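Local coordinates for cyclic di-GMP-binding protein XC_3703 (Xanthomonas campestris pv. campestris, PDB 5B7W) that regulates virulence and biofilm formation as a cyclic di-GMP effector and, without the nucleotide, promotes binding of a LysR-type regulator to its target genes, at residues 4-9 with 98-103; 16-21 with 66-71; 78-83 with 92-97. One frame throughout, in Å; residues are numbered along the deposited sequence.

Interaction 1 (4-9 with 98-103)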
ATOM      1  N   PHE A   4      19.083   9.611   0.086  1.00 46.94           N
ATOM      2  CA  PHE A   4      17.813   9.387   0.759  1.00 41.84           C
ATOM      3  C   PHE A   4      17.342   7.982   0.413  1.00 38.99           C
ATOM      4  O   PHE A   4      17.913   7.308  -0.448  1.00 36.38           O
ATOM      5  CB  PHE A   4      16.766  10.434   0.361  1.00 36.10           C
ATOM      6  CG  PHE A   4      16.316  10.329  -1.068  1.00 44.68           C
ATOM      7  CD1 PHE A   4      17.031  10.948  -2.080  1.00 48.89           C
ATOM      8  CD2 PHE A   4      15.176   9.615  -1.400  1.00 43.35           C
ATOM      9  CE1 PHE A   4      16.621  10.852  -3.395  1.00 46.86           C
ATOM     10  CE2 PHE A   4      14.761   9.517  -2.713  1.00 43.39           C
ATOM     11  CZ  PHE A   4      15.485  10.134  -3.713  1.00 48.43           C
ATOM     12  N   ASP A   5      16.285   7.545   1.089  1.00 38.19           N
ATOM     13  CA  ASP A   5      15.716   6.221   0.880  1.00 34.49           C
ATOM     14  C   ASP A   5      14.338   6.340   0.247  1.00 29.92           C
ATOM     15  O   ASP A   5      13.504   7.126   0.707  1.00 30.61           O
ATOM     16  CB  ASP A   5      15.621   5.447   2.196  1.00 33.15           C
ATOM     17  CG  ASP A   5      16.902   4.713   2.533  1.00 37.09           C
ATOM     18  OD1 ASP A   5      17.762   4.577   1.640  1.00 37.99           O
ATOM     19  OD2 ASP A   5      17.043   4.267   3.690  1.00 41.85           O
ATOM     20  N   VAL A   6      14.110   5.565  -0.807  1.00 29.11           N
ATOM     21  CA  VAL A   6      12.774   5.371  -1.356  1.00 33.07           C
ATOM     22  C   VAL A   6      12.163   4.172  -0.646  1.00 35.73           C
ATOM     23  O   VAL A   6      12.686   3.055  -0.735  1.00 32.82           O
ATOM     24  CB  VAL A   6      12.816   5.154  -2.875  1.00 39.30           C
ATOM     25  CG1 VAL A   6      11.402   5.060  -3.436  1.00 39.46           C
ATOM     26  CG2 VAL A   6      13.591   6.272  -3.550  1.00 41.97           C
ATOM     27  N   ILE A   7      11.070   4.402   0.075  1.00 30.11           N
ATOM     28  CA  ILE A   7      10.439   3.353   0.862  1.00 33.13           C
ATOM     29  C   ILE A   7       8.988   3.210   0.430  1.00 34.91           C
ATOM     30  O   ILE A   7       8.417   4.073  -0.244  1.00 29.07           O
ATOM     31  CB  ILE A   7      10.521   3.625   2.378  1.00 27.21           C
ATOM     32  CG1 ILE A   7       9.721   4.879   2.741  1.00 28.29           C
ATOM     33  CG2 ILE A   7      11.968   3.763   2.820  1.00 28.82           C
ATOM     34  CD1 ILE A   7       9.734   5.203   4.219  1.00 28.92           C
ATOM     35  N   SER A   8       8.393   2.088   0.830  1.00 30.11           N
ATOM     36  CA  SER A   8       6.968   1.820   0.628  1.00 34.77           C
ATOM     37  C   SER A   8       6.484   1.151   1.911  1.00 39.48           C
ATOM     38  O   SER A   8       6.535  -0.075   2.045  1.00 46.11           O
ATOM     39  CB  SER A   8       6.722   0.952  -0.595  1.00 29.85           C
ATOM     40  OG  SER A   8       5.335   0.866  -0.871  1.00 37.88           O
ATOM     41  N   GLU A   9       6.026   1.967   2.856  1.00 37.36           N
ATOM     42  CA  GLU A   9       5.681   1.493   4.185  1.00 34.07           C
ATOM     43  C   GLU A   9       4.304   1.996   4.583  1.00 38.76           C
ATOM     44  O   GLU A   9       3.845   3.045   4.125  1.00 34.21           O
ATOM     45  CB  GLU A   9       6.718   1.943   5.221  1.00 35.85           C
ATOM     46  CG  GLU A   9       8.095   1.344   5.006  1.00 44.29           C
ATOM     47  CD  GLU A   9       9.084   1.759   6.076  1.00 46.47           C
ATOM     48  OE1 GLU A   9       8.736   2.626   6.906  1.00 44.86           O
ATOM     49  OE2 GLU A   9      10.208   1.216   6.088  1.00 47.40           O
ATOM     50  N   GLN A  98       3.870  -3.839   1.298  1.00 29.11           N
ATOM     51  CA  GLN A  98       4.854  -2.979   1.940  1.00 37.43           C
ATOM     52  C   GLN A  98       6.246  -3.431   1.527  1.00 42.80           C
ATOM     53  O   GLN A  98       6.482  -4.618   1.283  1.00 54.46           O
ATOM     54  CB  GLN A  98       4.728  -3.003   3.473  1.00 43.06           C
ATOM     55  CG  GLN A  98       3.321  -2.749   3.993  1.00 52.71           C
ATOM     56  CD  GLN A  98       3.002  -3.541   5.244  1.00 60.35           C
ATOM     57  OE1 GLN A  98       3.376  -3.157   6.352  1.00 47.83           O
ATOM     58  NE2 GLN A  98       2.305  -4.662   5.071  1.00 65.97           N
ATOM     59  N   GLY A  99       7.169  -2.474   1.457  1.00 38.51           N
ATOM     60  CA  GLY A  99       8.523  -2.769   1.034  1.00 37.02           C
ATOM     61  C   GLY A  99       8.656  -2.844  -0.473  1.00 42.07           C
ATOM     62  O   GLY A  99       7.691  -3.170  -1.169  1.00 44.97           O
ATOM     63  N   ILE A 100       9.840  -2.542  -0.993  1.00 43.54           N
ATOM     64  CA  ILE A 100      10.083  -2.541  -2.431  1.00 45.44           C
ATOM     65  C   ILE A 100      10.868  -3.800  -2.778  1.00 47.77           C
ATOM     66  O   ILE A 100      12.062  -3.904  -2.478  1.00 45.31           O
ATOM     67  CB  ILE A 100      10.816  -1.273  -2.885  1.00 46.07           C
ATOM     68  CG1 ILE A 100      10.003  -0.033  -2.507  1.00 42.40           C
ATOM     69  CG2 ILE A 100      11.051  -1.307  -4.386  1.00 40.47           C
ATOM     70  CD1 ILE A 100      10.682   1.273  -2.854  1.00 47.41           C
ATOM     71  N   GLU A 101      10.191  -4.758  -3.409  1.00 54.26           N
ATOM     72  CA  GLU A 101      10.824  -6.001  -3.816  1.00 61.53           C
ATOM     73  C   GLU A 101      11.850  -5.740  -4.918  1.00 58.33           C
ATOM     74  O   GLU A 101      11.878  -4.678  -5.547  1.00 55.12           O
ATOM     75  CB  GLU A 101       9.775  -7.005  -4.297  1.00 69.94           C
ATOM     76  CG  GLU A 101       8.639  -7.248  -3.313  1.00 72.86           C
ATOM     77  CD  GLU A 101       7.371  -7.736  -3.989  1.00 75.35           C
ATOM     78  OE1 GLU A 101       6.281  -7.575  -3.399  1.00 77.44           O
ATOM     79  OE2 GLU A 101       7.461  -8.281  -5.110  1.00 75.46           O
ATOM     80  N   GLN A 102      12.705  -6.740  -5.147  1.00 66.81           N
ATOM     81  CA  GLN A 102      13.744  -6.613  -6.165  1.00 70.60           C
ATOM     82  C   GLN A 102      13.149  -6.380  -7.547  1.00 70.13           C
ATOM     83  O   GLN A 102      13.766  -5.710  -8.384  1.00 66.84           O
ATOM     84  CB  GLN A 102      14.629  -7.859  -6.167  1.00 74.29           C
ATOM     85  CG  GLN A 102      16.059  -7.602  -5.725  1.00 77.95           C
ATOM     86  CD  GLN A 102      16.826  -8.882  -5.457  1.00 82.10           C
ATOM     87  OE1 GLN A 102      16.640  -9.886  -6.143  1.00 86.48           O
ATOM     88  NE2 GLN A 102      17.696  -8.850  -4.454  1.00 79.04           N
ATOM     89  N   LYS A 103      11.956  -6.921  -7.804  1.00 73.83           N
ATOM     90  CA  LYS A 103      11.281  -6.684  -9.075  1.00 73.88           C
ATOM     91  C   LYS A 103      10.976  -5.201  -9.261  1.00 68.76           C
ATOM     92  O   LYS A 103      11.375  -4.588 -10.257  1.00 66.39           O
ATOM     93  CB  LYS A 103       9.999  -7.516  -9.138  1.00 76.16           C
ATOM     94  CG  LYS A 103       9.102  -7.206 -10.323  1.00 76.44           C
ATOM     95  CD  LYS A 103       9.767  -7.581 -11.634  1.00 78.55           C
ATOM     96  CE  LYS A 103       8.818  -8.380 -12.511  1.00 78.74           C
ATOM     97  NZ  LYS A 103       7.423  -7.867 -12.427  1.00 76.77           N
TER
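A single backbone hydrogen bond ties Ser8 to Gly99: the amide N of Gly99 lies 2.6 Å from Ser8 O, with the N-H aimed almost dead straight (179°) and lying in the carbonyl plane. The same oxygen also receives a CA-H...O contact from Gln98, whose CA is 3.4 Å from Ser8 O. The rest of Ser8 is split between two surroundings. Its OG, swung anti to the backbone N (chi1 -172°), bonds to Pro153 O, while its CB rests 3.9 Å from Ile100 CG1.

The apolar part belongs to Ile100. Its extended chain carries CD1 to the end of the strand 3-7, where the methyl meets Val6 CG1 at 3.9 Å and presses against Val6 O at 3.4 Å. Leu145 of helix 135-146 and Val130 of the neighbouring strand pack on Val6 too, so Ile100 joins an existing core. At the Gly99 backbone angles (phi 81°, psi extended) a CB would jam against Gln98 O.

Here the two chain crossings between the RRM-like domains of the YajQ family run side by side, the first strand of domain I leaving its sheet as 98-103 enters that domain's first helix.

Interaction 2 (16-21 with 66-71)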
ATOM      1  N   THR A  16      -4.077  -0.824  11.670  1.00 32.70           N
ATOM      2  CA  THR A  16      -4.962  -1.470  12.633  1.00 33.09           C
ATOM      3  C   THR A  16      -6.192  -0.614  12.910  1.00 31.20           C
ATOM      4  O   THR A  16      -7.309  -1.136  13.008  1.00 31.79           O
ATOM      5  CB  THR A  16      -4.205  -1.757  13.931  1.00 31.77           C
ATOM      6  OG1 THR A  16      -3.075  -2.593  13.652  1.00 35.66           O
ATOM      7  CG2 THR A  16      -5.108  -2.454  14.938  1.00 36.26           C
ATOM      8  N   ASN A  17      -6.007   0.702  13.041  1.00 34.32           N
ATOM      9  CA  ASN A  17      -7.140   1.590  13.283  1.00 43.30           C
ATOM     10  C   ASN A  17      -8.139   1.539  12.136  1.00 42.35           C
ATOM     11  O   ASN A  17      -9.354   1.486  12.364  1.00 34.65           O
ATOM     12  CB  ASN A  17      -6.652   3.022  13.503  1.00 49.02           C
ATOM     13  CG  ASN A  17      -6.322   3.311  14.954  1.00 58.59           C
ATOM     14  OD1 ASN A  17      -6.026   4.449  15.319  1.00 63.76           O
ATOM     15  ND2 ASN A  17      -6.376   2.281  15.790  1.00 57.58           N
ATOM     16  N   ALA A  18      -7.647   1.546  10.894  1.00 37.36           N
ATOM     17  CA  ALA A  18      -8.544   1.530   9.742  1.00 31.88           C
ATOM     18  C   ALA A  18      -9.387   0.261   9.711  1.00 33.58           C
ATOM     19  O   ALA A  18     -10.581   0.307   9.390  1.00 31.26           O
ATOM     20  CB  ALA A  18      -7.741   1.674   8.450  1.00 24.93           C
ATOM     21  N   VAL A  19      -8.785  -0.883  10.045  1.00 31.89           N
ATOM     22  CA  VAL A  19      -9.538  -2.134  10.072  1.00 35.52           C
ATOM     23  C   VAL A  19     -10.559  -2.119  11.203  1.00 37.28           C
ATOM     24  O   VAL A  19     -11.698  -2.569  11.033  1.00 34.97           O
ATOM     25  CB  VAL A  19      -8.578  -3.332  10.188  1.00 37.83           C
ATOM     26  CG1 VAL A  19      -9.362  -4.634  10.288  1.00 35.60           C
ATOM     27  CG2 VAL A  19      -7.632  -3.368   8.999  1.00 36.56           C
ATOM     28  N   ASP A  20     -10.172  -1.599  12.371  1.00 34.26           N
ATOM     29  CA  ASP A  20     -11.113  -1.498  13.483  1.00 37.11           C
ATOM     30  C   ASP A  20     -12.271  -0.570  13.140  1.00 31.55           C
ATOM     31  O   ASP A  20     -13.429  -0.870  13.452  1.00 35.70           O
ATOM     32  CB  ASP A  20     -10.394  -1.011  14.741  1.00 44.79           C
ATOM     33  CG  ASP A  20      -9.356  -1.994  15.237  1.00 53.24           C
ATOM     34  OD1 ASP A  20      -9.564  -3.214  15.072  1.00 53.84           O
ATOM     35  OD2 ASP A  20      -8.331  -1.547  15.794  1.00 58.57           O
ATOM     36  N   GLN A  21     -11.979   0.563  12.498  1.00 28.80           N
ATOM     37  CA  GLN A  21     -13.045   1.478  12.108  1.00 30.98           C
ATOM     38  C   GLN A  21     -13.924   0.879  11.017  1.00 30.14           C
ATOM     39  O   GLN A  21     -15.122   1.177  10.959  1.00 37.52           O
ATOM     40  CB  GLN A  21     -12.455   2.814  11.649  1.00 36.31           C
ATOM     41  CG  GLN A  21     -11.690   3.555  12.738  1.00 34.11           C
ATOM     42  CD  GLN A  21     -10.990   4.802  12.227  1.00 49.19           C
ATOM     43  OE1 GLN A  21     -11.161   5.197  11.073  1.00 52.91           O
ATOM     44  NE2 GLN A  21     -10.187   5.421  13.085  1.00 58.38           N
ATOM     45  N   ALA A  66     -12.132   3.538   2.014  1.00 30.61           N
ATOM     46  CA  ALA A  66     -12.397   4.818   2.662  1.00 30.43           C
ATOM     47  C   ALA A  66     -11.761   4.885   4.044  1.00 37.29           C
ATOM     48  O   ALA A  66     -11.256   5.937   4.453  1.00 35.54           O
ATOM     49  CB  ALA A  66     -13.903   5.058   2.754  1.00 24.56           C
ATOM     50  N   ARG A  67     -11.773   3.770   4.779  1.00 37.70           N
ATOM     51  CA  ARG A  67     -11.162   3.761   6.102  1.00 29.68           C
ATOM     52  C   ARG A  67      -9.648   3.911   6.017  1.00 26.62           C
ATOM     53  O   ARG A  67      -9.051   4.682   6.777  1.00 28.97           O
ATOM     54  CB  ARG A  67     -11.535   2.480   6.850  1.00 33.91           C
ATOM     55  CG  ARG A  67     -12.997   2.402   7.269  1.00 31.10           C
ATOM     56  CD  ARG A  67     -13.438   3.674   7.976  1.00 42.61           C
ATOM     57  NE  ARG A  67     -14.264   4.515   7.115  1.00 50.35           N
ATOM     58  CZ  ARG A  67     -14.358   5.836   7.228  1.00 53.29           C
ATOM     59  NH1 ARG A  67     -13.670   6.475   8.164  1.00 52.59           N
ATOM     60  NH2 ARG A  67     -15.137   6.520   6.399  1.00 55.21           N
ATOM     61  N   LEU A  68      -9.011   3.184   5.097  1.00 28.05           N
ATOM     62  CA  LEU A  68      -7.562   3.276   4.948  1.00 31.79           C
ATOM     63  C   LEU A  68      -7.144   4.676   4.519  1.00 34.79           C
ATOM     64  O   LEU A  68      -6.188   5.244   5.058  1.00 29.24           O
ATOM     65  CB  LEU A  68      -7.074   2.232   3.943  1.00 37.06           C
ATOM     66  CG  LEU A  68      -7.111   0.779   4.419  1.00 42.66           C
ATOM     67  CD1 LEU A  68      -6.981  -0.172   3.244  1.00 44.04           C
ATOM     68  CD2 LEU A  68      -6.011   0.526   5.433  1.00 38.22           C
ATOM     69  N   LEU A  69      -7.855   5.250   3.545  1.00 36.11           N
ATOM     70  CA  LEU A  69      -7.573   6.621   3.134  1.00 39.72           C
ATOM     71  C   LEU A  69      -7.777   7.593   4.288  1.00 36.36           C
ATOM     72  O   LEU A  69      -6.989   8.527   4.468  1.00 39.89           O
ATOM     73  CB  LEU A  69      -8.454   7.002   1.943  1.00 36.88           C
ATOM     74  CG  LEU A  69      -8.153   6.278   0.629  1.00 39.36           C
ATOM     75  CD1 LEU A  69      -9.311   6.407  -0.345  1.00 38.30           C
ATOM     76  CD2 LEU A  69      -6.870   6.810   0.010  1.00 35.88           C
ATOM     77  N   ALA A  70      -8.820   7.374   5.095  1.00 34.96           N
ATOM     78  CA  ALA A  70      -9.098   8.254   6.226  1.00 37.23           C
ATOM     79  C   ALA A  70      -7.973   8.260   7.250  1.00 40.71           C
ATOM     80  O   ALA A  70      -7.864   9.216   8.026  1.00 42.00           O
ATOM     81  CB  ALA A  70     -10.409   7.848   6.901  1.00 34.65           C
ATOM     82  N   ARG A  71      -7.140   7.221   7.280  1.00 39.16           N
ATOM     83  CA  ARG A  71      -5.981   7.183   8.158  1.00 34.43           C
ATOM     84  C   ARG A  71      -4.684   7.481   7.412  1.00 39.77           C
ATOM     85  O   ARG A  71      -3.602   7.123   7.890  1.00 40.56           O
ATOM     86  CB  ARG A  71      -5.896   5.830   8.870  1.00 41.68           C
ATOM     87  CG  ARG A  71      -7.132   5.476   9.691  1.00 36.61           C
ATOM     88  CD  ARG A  71      -7.683   6.681  10.446  1.00 44.16           C
ATOM     89  NE  ARG A  71      -6.792   7.128  11.513  1.00 55.93           N
ATOM     90  CZ  ARG A  71      -6.984   8.230  12.232  1.00 66.08           C
ATOM     91  NH1 ARG A  71      -8.036   9.002  11.996  1.00 67.87           N
ATOM     92  NH2 ARG A  71      -6.123   8.562  13.183  1.00 69.56           N
TER
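Ala18 makes the close part of this helix pair, meeting Arg67, Leu68 and Arg71 at once. Helices 12-26 and 54-70 run roughly antiparallel here, their short axes 141° apart and 8.4 Å from each other at closest approach, and the CA atoms of Ala18 and Arg67 come within 5.0 Å. Arg67 CB lies 3.5 Å from Ala18 O, beside the small methyl of Ala18. On the inner side Leu68 CD2 reaches Ala18 CB at 3.7 Å; that leucine also packs on Leu15, Ile73 and Val75, so this edge of the contact merges with the domain core. From the other direction Arg71 CG comes to 4.0 Å from Ala18 CB.

Toward solvent the carbons still touch, but the polar ends meet only loosely, Gln21 OE1 lying 4.0 Å from Arg67 NH1. Gln21 extends its chain between the two arginines and crosses each at about a right angle. Its CB touches Arg67 CD at 3.9 Å, and its amide lies against Arg71 CD, with OE1 3.8 Å from that carbon. Gln21 NE2 sits over one face of the Arg71 guanidinium, the two planes turned 71° apart, whereas Gln21 OE1 lies near the plane of the Arg67 guanidinium, at its edge.

No hydrogen bond links the two segments. The arginine head groups, on chains bent at chi2 and chi3, instead make salt bridges to helix 12-26 beyond this segment, Arg67 NE with Glu25 OE2 toward its C-terminal end and Arg71 NE with Glu14 OE1 toward its N-terminal end. Aliphatic carbons, together with the backbone O of Ala18, thus do the touching at the centre, while charge pairing on either side along the first helix probably helps fix how the second lies against it.

Interaction 3 (78-83 with 92-97)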
ATOM      1  N   LEU A  78      -2.849  -1.791  -1.868  1.00 33.13           N
ATOM      2  CA  LEU A  78      -3.719  -2.948  -1.706  1.00 38.31           C
ATOM      3  C   LEU A  78      -3.607  -3.871  -2.912  1.00 33.66           C
ATOM      4  O   LEU A  78      -3.669  -3.421  -4.061  1.00 40.34           O
ATOM      5  CB  LEU A  78      -5.169  -2.505  -1.516  1.00 31.41           C
ATOM      6  CG  LEU A  78      -5.478  -1.647  -0.289  1.00 34.97           C
ATOM      7  CD1 LEU A  78      -6.973  -1.374  -0.195  1.00 35.01           C
ATOM      8  CD2 LEU A  78      -4.966  -2.317   0.977  1.00 26.27           C
ATOM      9  N   GLU A  79      -3.439  -5.164  -2.646  1.00 31.96           N
ATOM     10  CA  GLU A  79      -3.420  -6.198  -3.676  1.00 36.24           C
ATOM     11  C   GLU A  79      -4.598  -7.126  -3.419  1.00 43.16           C
ATOM     12  O   GLU A  79      -4.577  -7.916  -2.468  1.00 39.40           O
ATOM     13  CB  GLU A  79      -2.102  -6.968  -3.664  1.00 42.56           C
ATOM     14  CG  GLU A  79      -2.047  -8.102  -4.674  1.00 53.09           C
ATOM     15  CD  GLU A  79      -0.978  -9.121  -4.346  1.00 70.44           C
ATOM     16  OE1 GLU A  79      -1.172  -9.899  -3.388  1.00 76.54           O
ATOM     17  OE2 GLU A  79       0.056  -9.149  -5.047  1.00 79.05           O
ATOM     18  N   PHE A  80      -5.623  -7.031  -4.262  1.00 39.63           N
ATOM     19  CA  PHE A  80      -6.853  -7.788  -4.077  1.00 41.86           C
ATOM     20  C   PHE A  80      -6.732  -9.149  -4.751  1.00 46.87           C
ATOM     21  O   PHE A  80      -6.514  -9.231  -5.964  1.00 52.37           O
ATOM     22  CB  PHE A  80      -8.048  -7.020  -4.640  1.00 41.69           C
ATOM     23  CG  PHE A  80      -8.418  -5.807  -3.838  1.00 42.61           C
ATOM     24  CD1 PHE A  80      -7.797  -4.591  -4.069  1.00 45.21           C
ATOM     25  CD2 PHE A  80      -9.384  -5.886  -2.851  1.00 36.66           C
ATOM     26  CE1 PHE A  80      -8.137  -3.474  -3.330  1.00 39.50           C
ATOM     27  CE2 PHE A  80      -9.726  -4.774  -2.107  1.00 38.74           C
ATOM     28  CZ  PHE A  80      -9.102  -3.565  -2.348  1.00 40.25           C
ATOM     29  N   GLY A  81      -6.875 -10.213  -3.962  1.00 48.64           N
ATOM     30  CA  GLY A  81      -6.956 -11.549  -4.506  1.00 46.32           C
ATOM     31  C   GLY A  81      -8.334 -11.840  -5.066  1.00 43.98           C
ATOM     32  O   GLY A  81      -9.232 -10.997  -5.078  1.00 40.63           O
ATOM     33  N   ASP A  82      -8.500 -13.068  -5.546  1.00 47.97           N
ATOM     34  CA  ASP A  82      -9.786 -13.483  -6.088  1.00 51.20           C
ATOM     35  C   ASP A  82     -10.823 -13.597  -4.980  1.00 44.87           C
ATOM     36  O   ASP A  82     -10.519 -14.021  -3.861  1.00 44.34           O
ATOM     37  CB  ASP A  82      -9.658 -14.821  -6.814  1.00 57.27           C
ATOM     38  CG  ASP A  82      -9.011 -14.687  -8.175  1.00 64.40           C
ATOM     39  OD1 ASP A  82      -8.318 -15.637  -8.594  1.00 69.30           O
ATOM     40  OD2 ASP A  82      -9.198 -13.637  -8.825  1.00 61.89           O
ATOM     41  N   VAL A  83     -12.056 -13.214  -5.296  1.00 44.57           N
ATOM     42  CA  VAL A  83     -13.175 -13.408  -4.379  1.00 46.73           C
ATOM     43  C   VAL A  83     -13.568 -14.878  -4.438  1.00 51.46           C
ATOM     44  O   VAL A  83     -14.058 -15.360  -5.463  1.00 60.57           O
ATOM     45  CB  VAL A  83     -14.359 -12.502  -4.728  1.00 44.93           C
ATOM     46  CG1 VAL A  83     -15.487 -12.710  -3.726  1.00 32.00           C
ATOM     47  CG2 VAL A  83     -13.924 -11.046  -4.761  1.00 37.21           C
ATOM     48  N   GLN A  92     -12.338 -12.920   0.588  1.00 28.46           N
ATOM     49  CA  GLN A  92     -11.334 -12.313  -0.277  1.00 31.61           C
ATOM     50  C   GLN A  92     -10.152 -11.855   0.562  1.00 35.09           C
ATOM     51  O   GLN A  92     -10.335 -11.232   1.611  1.00 35.22           O
ATOM     52  CB  GLN A  92     -11.914 -11.131  -1.062  1.00 26.31           C
ATOM     53  CG  GLN A  92     -10.968 -10.575  -2.114  1.00 34.33           C
ATOM     54  CD  GLN A  92     -11.526  -9.355  -2.813  1.00 37.63           C
ATOM     55  OE1 GLN A  92     -12.355  -8.632  -2.259  1.00 39.25           O
ATOM     56  NE2 GLN A  92     -11.079  -9.119  -4.041  1.00 35.68           N
ATOM     57  N   LYS A  93      -8.951 -12.162   0.088  1.00 40.39           N
ATOM     58  CA  LYS A  93      -7.712 -11.781   0.751  1.00 42.33           C
ATOM     59  C   LYS A  93      -7.152 -10.522   0.102  1.00 40.51           C
ATOM     60  O   LYS A  93      -6.952 -10.483  -1.117  1.00 42.67           O
ATOM     61  CB  LYS A  93      -6.694 -12.922   0.677  1.00 45.59           C
ATOM     62  CG  LYS A  93      -5.258 -12.510   0.938  1.00 48.42           C
ATOM     63  CD  LYS A  93      -4.333 -13.714   0.885  1.00 54.59           C
ATOM     64  CE  LYS A  93      -2.889 -13.317   1.134  1.00 62.35           C
ATOM     65  NZ  LYS A  93      -1.999 -14.504   1.263  1.00 63.51           N
ATOM     66  N   VAL A  94      -6.910  -9.497   0.912  1.00 34.13           N
ATOM     67  CA  VAL A  94      -6.340  -8.236   0.451  1.00 38.67           C
ATOM     68  C   VAL A  94      -4.970  -8.092   1.099  1.00 45.78           C
ATOM     69  O   VAL A  94      -4.861  -7.966   2.325  1.00 45.69           O
ATOM     70  CB  VAL A  94      -7.243  -7.041   0.788  1.00 35.10           C
ATOM     71  CG1 VAL A  94      -6.692  -5.768   0.157  1.00 39.11           C
ATOM     72  CG2 VAL A  94      -8.666  -7.303   0.322  1.00 28.44           C
ATOM     73  N   THR A  95      -3.923  -8.111   0.278  1.00 45.13           N
ATOM     74  CA  THR A  95      -2.557  -7.971   0.763  1.00 42.37           C
ATOM     75  C   THR A  95      -2.194  -6.493   0.829  1.00 39.29           C
ATOM     76  O   THR A  95      -2.251  -5.789  -0.185  1.00 42.86           O
ATOM     77  CB  THR A  95      -1.576  -8.721  -0.139  1.00 43.30           C
ATOM     78  OG1 THR A  95      -1.844 -10.127  -0.079  1.00 40.42           O
ATOM     79  CG2 THR A  95      -0.140  -8.462   0.302  1.00 37.60           C
ATOM     80  N   VAL A  96      -1.831  -6.026   2.022  1.00 38.68           N
ATOM     81  CA  VAL A  96      -1.328  -4.669   2.192  1.00 45.14           C
ATOM     82  C   VAL A  96       0.154  -4.672   1.842  1.00 44.25           C
ATOM     83  O   VAL A  96       1.003  -4.973   2.688  1.00 40.44           O
ATOM     84  CB  VAL A  96      -1.572  -4.151   3.621  1.00 41.79           C
ATOM     85  CG1 VAL A  96      -1.108  -2.709   3.751  1.00 43.02           C
ATOM     86  CG2 VAL A  96      -3.044  -4.275   3.983  1.00 31.37           C
ATOM     87  N   LYS A  97       0.468  -4.349   0.589  1.00 39.06           N
ATOM     88  CA  LYS A  97       1.842  -4.433   0.110  1.00 39.40           C
ATOM     89  C   LYS A  97       2.716  -3.393   0.801  1.00 31.28           C
ATOM     90  O   LYS A  97       2.351  -2.217   0.893  1.00 34.05           O
ATOM     91  CB  LYS A  97       1.890  -4.241  -1.405  1.00 41.38           C
ATOM     92  CG  LYS A  97       1.162  -5.316  -2.197  1.00 43.24           C
ATOM     93  CD  LYS A  97       1.156  -4.995  -3.685  1.00 52.62           C
ATOM     94  CE  LYS A  97       0.564  -3.622  -3.961  1.00 52.72           C
ATOM     95  NZ  LYS A  97       0.565  -3.290  -5.414  1.00 45.63           N
TER
HETATM   96  O   HOH W   1      -2.041  -2.871  -6.692  1.00 61.68           O
HETATM   97  O   HOH W   2      -8.589 -13.623  -2.067  1.00 46.86           O
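Glu79 and Thr95 form the hydrogen-bonded pair of this antiparallel hairpin: Glu79 N reaches Thr95 O at 2.8 Å, and Thr95 N returns a bond of equal length to Glu79 O. Leu78 with Val96 and Phe80 with Val94 are the non-hydrogen-bonded pairs that flank it. Further along, Gly81 N bonds to Lys93 O at 2.9 Å.

On the face carrying Leu78, Phe80, Val94 and Val96, Val94 is the centrepiece. Its CG1 stands over one face of the Phe80 ring, 4.0 Å from the centroid and 14° off the normal, a CH-pi contact, and also meets Leu78 CD2. Its other methyl, CG2, touches the ring's rim at Phe80 CD2, 3.5 Å away. The opposite face bears Glu79, whose CB lies 3.8 Å from Lys97 CD.

Past Gly81 a side chain continues the pairing. Gln92, with CG anti to its N (chi1 -172°) and an extended chain, delivers NE2 to Gly81 O at 2.8 Å, the acceptor within 1° of the amide plane. Val83 CG2 packs against that amide, and the Phe80 ring has NE2 at its edge. One water joins Asp82 O to Lys93 N; another links Leu78 O to Lys97 NZ, which also bonds to Glu151 O.

Strand 78-85 is an edge strand of its four-stranded sheet, and the sheet continues inward through backbone bonds of Gln92 with Gln49 and Val94 with Ile47 of strand 46-51, and of Val96 with Lys45 just before it. Helix 54-70 covers the Leu78 and Phe80 face, touching them through Leu68 and Thr61.

How the interactions relate
Interactions 2 and 3 both belong to domain II: helix 54-70 supplies one side of interaction 2 and packs on the strands of interaction 3, where Leu68 CD1 lies 3.6 Å from Leu78 CD1. Interaction 1 instead lies at the passage between the domains, its centre about 22 Å from that of interaction 2 and about 19 Å from that of interaction 3, whose second segment runs directly into 98-103. It is the buried one of the three; the others each have a core side and a solvent side. Chemistry follows place: one backbone bond plus apolar contact at the crossing, side-chain packing without hydrogen bonds between the helices, and repeated backbone pairing along the sheet edge.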